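Local coordinates for uncharacterized protein DUF849 with a TIM barrel fold (Burkholderia xenovorans LB400, PDB 3E49) that probably cleaves beta-keto acids such as 3-keto-5-aminohexanoate as a zinc-dependent TIM-barrel enzyme of the BKACE family, at residues Gly115-Gly120 and Thr176-Asn181; Gly40-Gly45 and Ser77-Val82. All coordinates share one frame; numbering follows the deposited sequence.

Contact 1 of 2, residues Gly115-Gly120 and Thr176-Asn181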
ATOM      1  N   GLY A 115      -9.105   6.097  21.173  1.00 28.35           N
ATOM      2  CA  GLY A 115      -9.232   7.474  20.746  1.00 29.52           C
ATOM      3  C   GLY A 115     -10.692   7.867  20.701  1.00 30.46           C
ATOM      4  O   GLY A 115     -11.536   7.014  20.434  1.00 30.30           O
ATOM      5  N   SER A 116     -10.978   9.140  20.984  1.00 29.73           N
ATOM      6  CA  SER A 116     -12.337   9.661  20.941  1.00 28.57           C
ATOM      7  C   SER A 116     -12.775   9.658  19.482  1.00 27.69           C
ATOM      8  O   SER A 116     -11.983   9.898  18.580  1.00 26.45           O
ATOM      9  CB  SER A 116     -12.420  11.092  21.515  1.00 29.93           C
ATOM     10  OG  SER A 116     -11.965  11.171  22.859  1.00 28.18           O
HETATM   11  N   MSE A 117     -14.031   9.317  19.243  1.00 28.79           N
HETATM   12  CA  MSE A 117     -14.540   9.216  17.887  1.00 25.90           C
HETATM   13  C   MSE A 117     -16.059   9.273  17.831  1.00 26.80           C
HETATM   14  O   MSE A 117     -16.719   9.016  18.826  1.00 26.83           O
HETATM   15  CB  MSE A 117     -14.140   7.832  17.332  1.00 25.24           C
HETATM   16  CG  MSE A 117     -14.631   6.627  18.269  1.00 19.41           C
HETATM   17 SE   MSE A 117     -14.024   4.989  17.460  0.75 23.55          SE
HETATM   18  CE  MSE A 117     -15.272   4.887  15.858  1.00 27.50           C
ATOM     19  N   ASN A 118     -16.606   9.615  16.663  1.00 26.33           N
ATOM     20  CA  ASN A 118     -18.020   9.441  16.457  1.00 28.24           C
ATOM     21  C   ASN A 118     -18.329   7.926  16.302  1.00 29.85           C
ATOM     22  O   ASN A 118     -17.494   7.140  15.856  1.00 30.43           O
ATOM     23  CB  ASN A 118     -18.478  10.183  15.174  1.00 28.43           C
ATOM     24  CG  ASN A 118     -18.260  11.673  15.242  1.00 27.08           C
ATOM     25  OD1 ASN A 118     -18.104  12.228  16.317  1.00 30.68           O
ATOM     26  ND2 ASN A 118     -18.309  12.351  14.077  1.00 28.49           N
ATOM     27  N   PHE A 119     -19.524   7.528  16.702  1.00 29.52           N
ATOM     28  CA  PHE A 119     -20.044   6.174  16.537  1.00 31.16           C
ATOM     29  C   PHE A 119     -21.385   6.341  15.824  1.00 30.69           C
ATOM     30  O   PHE A 119     -22.382   6.671  16.460  1.00 31.66           O
ATOM     31  CB  PHE A 119     -20.300   5.508  17.881  1.00 36.42           C
ATOM     32  CG  PHE A 119     -19.287   4.531  18.281  1.00 38.89           C
ATOM     33  CD1 PHE A 119     -18.091   4.934  18.821  1.00 48.06           C
ATOM     34  CD2 PHE A 119     -19.549   3.175  18.158  1.00 49.42           C
ATOM     35  CE1 PHE A 119     -17.155   3.995  19.207  1.00 50.11           C
ATOM     36  CE2 PHE A 119     -18.615   2.239  18.524  1.00 45.46           C
ATOM     37  CZ  PHE A 119     -17.421   2.647  19.057  1.00 44.89           C
ATOM     38  N   GLY A 120     -21.415   6.135  14.525  1.00 28.00           N
ATOM     39  CA  GLY A 120     -22.641   6.347  13.770  1.00 29.03           C
ATOM     40  C   GLY A 120     -23.483   5.095  13.724  1.00 26.73           C
ATOM     41  O   GLY A 120     -23.265   4.230  12.877  1.00 27.32           O
ATOM     42  N   THR A 176      -6.091   4.489  11.831  1.00 23.99           N
ATOM     43  CA  THR A 176      -4.638   4.655  11.912  1.00 23.48           C
ATOM     44  C   THR A 176      -4.245   5.483  13.125  1.00 23.48           C
ATOM     45  O   THR A 176      -3.278   5.144  13.858  1.00 25.16           O
ATOM     46  CB  THR A 176      -4.090   5.404  10.716  1.00 24.25           C
ATOM     47  OG1 THR A 176      -4.964   5.254   9.562  1.00 23.77           O
ATOM     48  CG2 THR A 176      -2.617   4.964  10.418  1.00 18.63           C
ATOM     49  N   SER A 177      -5.020   6.545  13.393  1.00 23.19           N
ATOM     50  CA  SER A 177      -4.722   7.462  14.502  1.00 21.65           C
ATOM     51  C   SER A 177      -4.650   6.704  15.801  1.00 23.03           C
ATOM     52  O   SER A 177      -3.842   7.060  16.661  1.00 24.66           O
ATOM     53  CB  SER A 177      -5.744   8.584  14.607  1.00 23.10           C
ATOM     54  OG  SER A 177      -7.016   8.072  14.835  1.00 25.84           O
ATOM     55  N   HIS A 178      -5.443   5.637  15.926  1.00 23.32           N
ATOM     56  CA  HIS A 178      -5.443   4.824  17.174  1.00 20.51           C
ATOM     57  C   HIS A 178      -4.162   4.062  17.412  1.00 23.11           C
ATOM     58  O   HIS A 178      -3.751   3.870  18.599  1.00 22.20           O
ATOM     59  CB  HIS A 178      -6.636   3.892  17.201  1.00 24.35           C
ATOM     60  CG  HIS A 178      -7.950   4.598  17.410  1.00 26.17           C
ATOM     61  ND1 HIS A 178      -9.116   3.930  17.706  1.00 28.14           N
ATOM     62  CD2 HIS A 178      -8.269   5.915  17.375  1.00 28.22           C
ATOM     63  CE1 HIS A 178     -10.092   4.800  17.851  1.00 23.70           C
ATOM     64  NE2 HIS A 178      -9.609   6.008  17.644  1.00 29.10           N
ATOM     65  N   LEU A 179      -3.551   3.568  16.337  1.00 21.47           N
ATOM     66  CA  LEU A 179      -2.267   2.888  16.415  1.00 22.52           C
ATOM     67  C   LEU A 179      -1.196   3.882  16.799  1.00 22.47           C
ATOM     68  O   LEU A 179      -0.330   3.601  17.601  1.00 24.32           O
ATOM     69  CB  LEU A 179      -1.919   2.206  15.101  1.00 21.52           C
ATOM     70  CG  LEU A 179      -2.863   1.105  14.624  1.00 22.61           C
ATOM     71  CD1 LEU A 179      -2.434   0.694  13.174  1.00 23.16           C
ATOM     72  CD2 LEU A 179      -2.892  -0.081  15.623  1.00 23.82           C
ATOM     73  N   TYR A 180      -1.246   5.061  16.203  1.00 21.99           N
ATOM     74  CA  TYR A 180      -0.329   6.125  16.587  1.00 22.53           C
ATOM     75  C   TYR A 180      -0.553   6.584  18.036  1.00 25.47           C
ATOM     76  O   TYR A 180       0.409   6.881  18.765  1.00 26.92           O
ATOM     77  CB  TYR A 180      -0.429   7.267  15.624  1.00 23.98           C
ATOM     78  CG  TYR A 180       0.367   7.072  14.361  1.00 25.46           C
ATOM     79  CD1 TYR A 180       1.761   7.237  14.359  1.00 21.62           C
ATOM     80  CD2 TYR A 180      -0.270   6.828  13.129  1.00 25.99           C
ATOM     81  CE1 TYR A 180       2.499   7.106  13.186  1.00 23.15           C
ATOM     82  CE2 TYR A 180       0.469   6.708  11.961  1.00 26.62           C
ATOM     83  CZ  TYR A 180       1.844   6.877  11.990  1.00 25.25           C
ATOM     84  OH  TYR A 180       2.544   6.757  10.822  1.00 29.77           O
ATOM     85  N   ASN A 181      -1.806   6.595  18.477  1.00 24.04           N
ATOM     86  CA  ASN A 181      -2.084   7.016  19.858  1.00 24.16           C
ATOM     87  C   ASN A 181      -1.480   5.946  20.785  1.00 23.86           C
ATOM     88  O   ASN A 181      -0.842   6.299  21.767  1.00 24.62           O
ATOM     89  CB  ASN A 181      -3.572   7.172  20.136  1.00 24.44           C
ATOM     90  CG  ASN A 181      -4.193   8.320  19.425  1.00 23.11           C
ATOM     91  OD1 ASN A 181      -3.520   9.199  18.937  1.00 24.09           O
ATOM     92  ND2 ASN A 181      -5.515   8.352  19.427  1.00 24.54           N
TER
HETATM   93  O   HOH W   1     -10.239   8.746  17.247  1.00 39.18           O

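Contact 2 of 2, residues Gly40-Gly45 and Ser77-Val82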
ATOM      1  N   GLY A  40     -20.593 -21.788  25.276  1.00 29.58           N
ATOM      2  CA  GLY A  40     -20.709 -22.392  23.954  1.00 27.71           C
ATOM      3  C   GLY A  40     -19.606 -21.933  23.000  1.00 26.88           C
ATOM      4  O   GLY A  40     -19.109 -22.717  22.223  1.00 28.70           O
ATOM      5  N   ALA A  41     -19.222 -20.671  23.088  1.00 27.14           N
ATOM      6  CA  ALA A  41     -18.142 -20.103  22.265  1.00 27.02           C
ATOM      7  C   ALA A  41     -16.831 -20.765  22.590  1.00 27.89           C
ATOM      8  O   ALA A  41     -16.097 -21.178  21.687  1.00 26.28           O
ATOM      9  CB  ALA A  41     -18.054 -18.568  22.448  1.00 27.34           C
ATOM     10  N   ALA A  42     -16.578 -20.948  23.891  1.00 29.67           N
ATOM     11  CA  ALA A  42     -15.380 -21.610  24.356  1.00 30.05           C
ATOM     12  C   ALA A  42     -15.364 -23.051  23.901  1.00 31.01           C
ATOM     13  O   ALA A  42     -14.323 -23.541  23.447  1.00 32.57           O
ATOM     14  CB  ALA A  42     -15.260 -21.501  25.863  1.00 29.79           C
ATOM     15  N   GLU A  43     -16.493 -23.752  23.995  1.00 28.38           N
ATOM     16  CA  GLU A  43     -16.547 -25.104  23.497  1.00 30.18           C
ATOM     17  C   GLU A  43     -16.234 -25.164  22.005  1.00 29.22           C
ATOM     18  O   GLU A  43     -15.681 -26.153  21.513  1.00 28.50           O
ATOM     19  CB  GLU A  43     -17.934 -25.716  23.724  1.00 30.30           C
ATOM     20  CG  GLU A  43     -18.289 -26.054  25.174  1.00 35.25           C
ATOM     21  CD  GLU A  43     -19.752 -26.541  25.320  1.00 35.89           C
ATOM     22  OE1 GLU A  43     -20.497 -26.555  24.280  1.00 34.75           O
ATOM     23  OE2 GLU A  43     -20.144 -26.895  26.469  1.00 42.64           O
ATOM     24  N   ALA A  44     -16.644 -24.128  21.260  1.00 29.08           N
ATOM     25  CA  ALA A  44     -16.377 -24.083  19.805  1.00 27.73           C
ATOM     26  C   ALA A  44     -14.940 -23.692  19.477  1.00 27.87           C
ATOM     27  O   ALA A  44     -14.548 -23.794  18.316  1.00 26.20           O
ATOM     28  CB  ALA A  44     -17.370 -23.147  19.051  1.00 25.93           C
ATOM     29  N   GLY A  45     -14.183 -23.227  20.469  1.00 27.33           N
ATOM     30  CA  GLY A  45     -12.769 -22.879  20.271  1.00 27.46           C
ATOM     31  C   GLY A  45     -12.319 -21.491  20.649  1.00 26.22           C
ATOM     32  O   GLY A  45     -11.148 -21.175  20.502  1.00 28.42           O
ATOM     33  N   SER A  77     -16.242 -21.004  36.105  1.00 37.82           N
ATOM     34  CA  SER A  77     -16.374 -22.359  36.636  0.50 37.66           C
ATOM     35  C   SER A  77     -16.544 -23.394  35.540  1.00 37.31           C
ATOM     36  O   SER A  77     -16.286 -24.569  35.748  1.00 36.89           O
ATOM     37  CB  SER A  77     -17.567 -22.452  37.602  0.50 37.87           C
ATOM     38  OG  SER A  77     -18.792 -22.160  36.955  0.50 41.23           O
ATOM     39  N   ASN A  78     -16.983 -22.955  34.370  1.00 36.39           N
ATOM     40  CA  ASN A  78     -17.229 -23.872  33.275  1.00 35.39           C
ATOM     41  C   ASN A  78     -16.240 -23.856  32.124  1.00 33.73           C
ATOM     42  O   ASN A  78     -16.275 -24.744  31.261  1.00 34.76           O
ATOM     43  CB  ASN A  78     -18.667 -23.648  32.804  1.00 35.92           C
ATOM     44  CG  ASN A  78     -19.678 -24.127  33.841  1.00 36.92           C
ATOM     45  OD1 ASN A  78     -19.930 -25.325  33.949  1.00 43.14           O
ATOM     46  ND2 ASN A  78     -20.230 -23.205  34.622  1.00 39.74           N
ATOM     47  N   THR A  79     -15.351 -22.879  32.104  1.00 31.75           N
ATOM     48  CA  THR A  79     -14.357 -22.821  31.042  1.00 32.42           C
ATOM     49  C   THR A  79     -13.137 -22.046  31.488  1.00 31.32           C
ATOM     50  O   THR A  79     -13.252 -21.156  32.327  1.00 33.22           O
ATOM     51  CB  THR A  79     -14.947 -22.172  29.718  1.00 32.71           C
ATOM     52  OG1 THR A  79     -13.933 -22.114  28.709  1.00 32.51           O
ATOM     53  CG2 THR A  79     -15.472 -20.780  29.975  1.00 33.47           C
ATOM     54  N   ASP A  80     -11.977 -22.386  30.907  1.00 30.68           N
ATOM     55  CA  ASP A  80     -10.732 -21.633  31.142  1.00 31.65           C
ATOM     56  C   ASP A  80     -10.570 -20.477  30.178  1.00 30.94           C
ATOM     57  O   ASP A  80      -9.573 -19.773  30.220  1.00 32.11           O
ATOM     58  CB  ASP A  80      -9.506 -22.535  31.039  1.00 32.99           C
ATOM     59  CG  ASP A  80      -9.374 -23.444  32.235  1.00 45.19           C
ATOM     60  OD1 ASP A  80      -9.912 -23.041  33.317  1.00 52.58           O
ATOM     61  OD2 ASP A  80      -8.739 -24.533  32.110  1.00 53.87           O
ATOM     62  N   ALA A  81     -11.549 -20.265  29.311  1.00 30.83           N
ATOM     63  CA  ALA A  81     -11.461 -19.190  28.371  1.00 28.10           C
ATOM     64  C   ALA A  81     -11.206 -17.908  29.143  1.00 28.49           C
ATOM     65  O   ALA A  81     -11.813 -17.675  30.191  1.00 31.90           O
ATOM     66  CB  ALA A  81     -12.769 -19.099  27.549  1.00 27.87           C
ATOM     67  N   VAL A  82     -10.308 -17.064  28.639  1.00 27.29           N
ATOM     68  CA  VAL A  82      -9.984 -15.785  29.262  1.00 28.01           C
ATOM     69  C   VAL A  82     -11.169 -14.796  29.234  1.00 30.08           C
ATOM     70  O   VAL A  82     -11.748 -14.516  28.170  1.00 29.31           O
ATOM     71  CB  VAL A  82      -8.797 -15.065  28.543  1.00 27.84           C
ATOM     72  CG1 VAL A  82      -8.410 -13.803  29.306  1.00 27.70           C
ATOM     73  CG2 VAL A  82      -7.611 -15.981  28.342  1.00 23.95           C
TER

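Contact 1 of 2, residues Gly115-Gly120 and Thr176-Asn181
The backbone of Gly115 passes over one face of the imidazole of His178, which reaches out from the first turn of helix 176-187. The packing is by van der Waals contact: the backbone N of Gly115 sits 3.5 Å above the ring plane, offset toward the rim, and Gly115 CA comes within 3.5 Å of His178 NE2. Glycine suits this place because a beta-carbon here would run into NE2. Its extended backbone, unusual at phi 174°, lets the chain pass close over the ring. The amide end of Asn181, one helical turn on from His178, borders the same glycine, with ND2 4.0 Å from Gly115 CA; ND2 itself is hydrogen-bonded to the carbonyl O of Met114.

A sulfur-aromatic contact is made at the ring edge. The selenium SE of selenomethionine Met117 lies 4.0 Å from His178 CE1 and 76° off the ring normal, carried there by a chain that is straight at chi2 and bends at chi3 (-72°).

One water lies in the imidazole plane, 2.8 Å from His178 NE2, and it donates a hydrogen bond to Ser116 O. The water bridges Gly115-Gly120 and Thr176-Asn181, between which no direct hydrogen bond is made.

The contact belongs to the C-terminal rim of a TIM barrel, where the segment leaving strand 109-113 meets the helix after the adjacent parallel strand, 168-173.

Contact 2 of 2, residues Gly40-Gly45 and Ser77-Val82
A small-residue contact on the outer layer of the TIM barrel joins the end of helix 31-44 to the turn that leads from helix 71-78 into strand 82-85. Ala42 points its methyl at this turn and meets it in two ways. Its CB lies 3.2 Å from Thr79 OG1, a close carbon-oxygen approach, and 3.8 Å from Ala81 CB, an apolar methyl-to-methyl contact. Alanine fits at both positions because the backbones run close, with the CA atoms of Ala42 and Ala81 6.1 Å apart.

Thr79 closes an ST turn: OG1 accepts a hydrogen bond from Ala81 N at 3.1 Å, and the N-H points almost straight at it, at 163°. Rotation of the side chain that sets OG1 opposite the backbone N (chi1 179°) brings the hydroxyl oxygen round to that amide. The same oxygen therefore both braces the turn and lies against the alanine methyl.

Just beyond Ala42, the helix stops at Gly45 in a Schellman motif. Gly45 N bonds Ala42 O at 3.0 Å, and a positive phi of 125° makes glycine the natural residue there.

Behind the contact, Ala41 and Ala81 both touch Ile49 of strand 48-54, and Val82 pairs through its backbone with Ala47 and Ile49. Ala44 packs on helix 273-286, while Asp80 reaches helix 294-301.

Read from the N terminus, the chain first closes contact 2: helix 31-44 ends, strand 48-54 with the zinc ligands His50 and His52 follows, and helix 71-78 ends within Ser77-Val82. Only later does contact 1 open at Gly115-Gly120, beyond strand 109-113, to close at Thr176-Asn181 after strand 168-173. The two loops are thus in series, neither crossing nor enclosing the other. Their centres lie 31 Å apart on opposite sides of the chain's centre. Contact 2 ties helix 31-44 to the entry of strand 82-85; contact 1 joins the exit of strand 109-113 to helix 176-187, beside a second subunit.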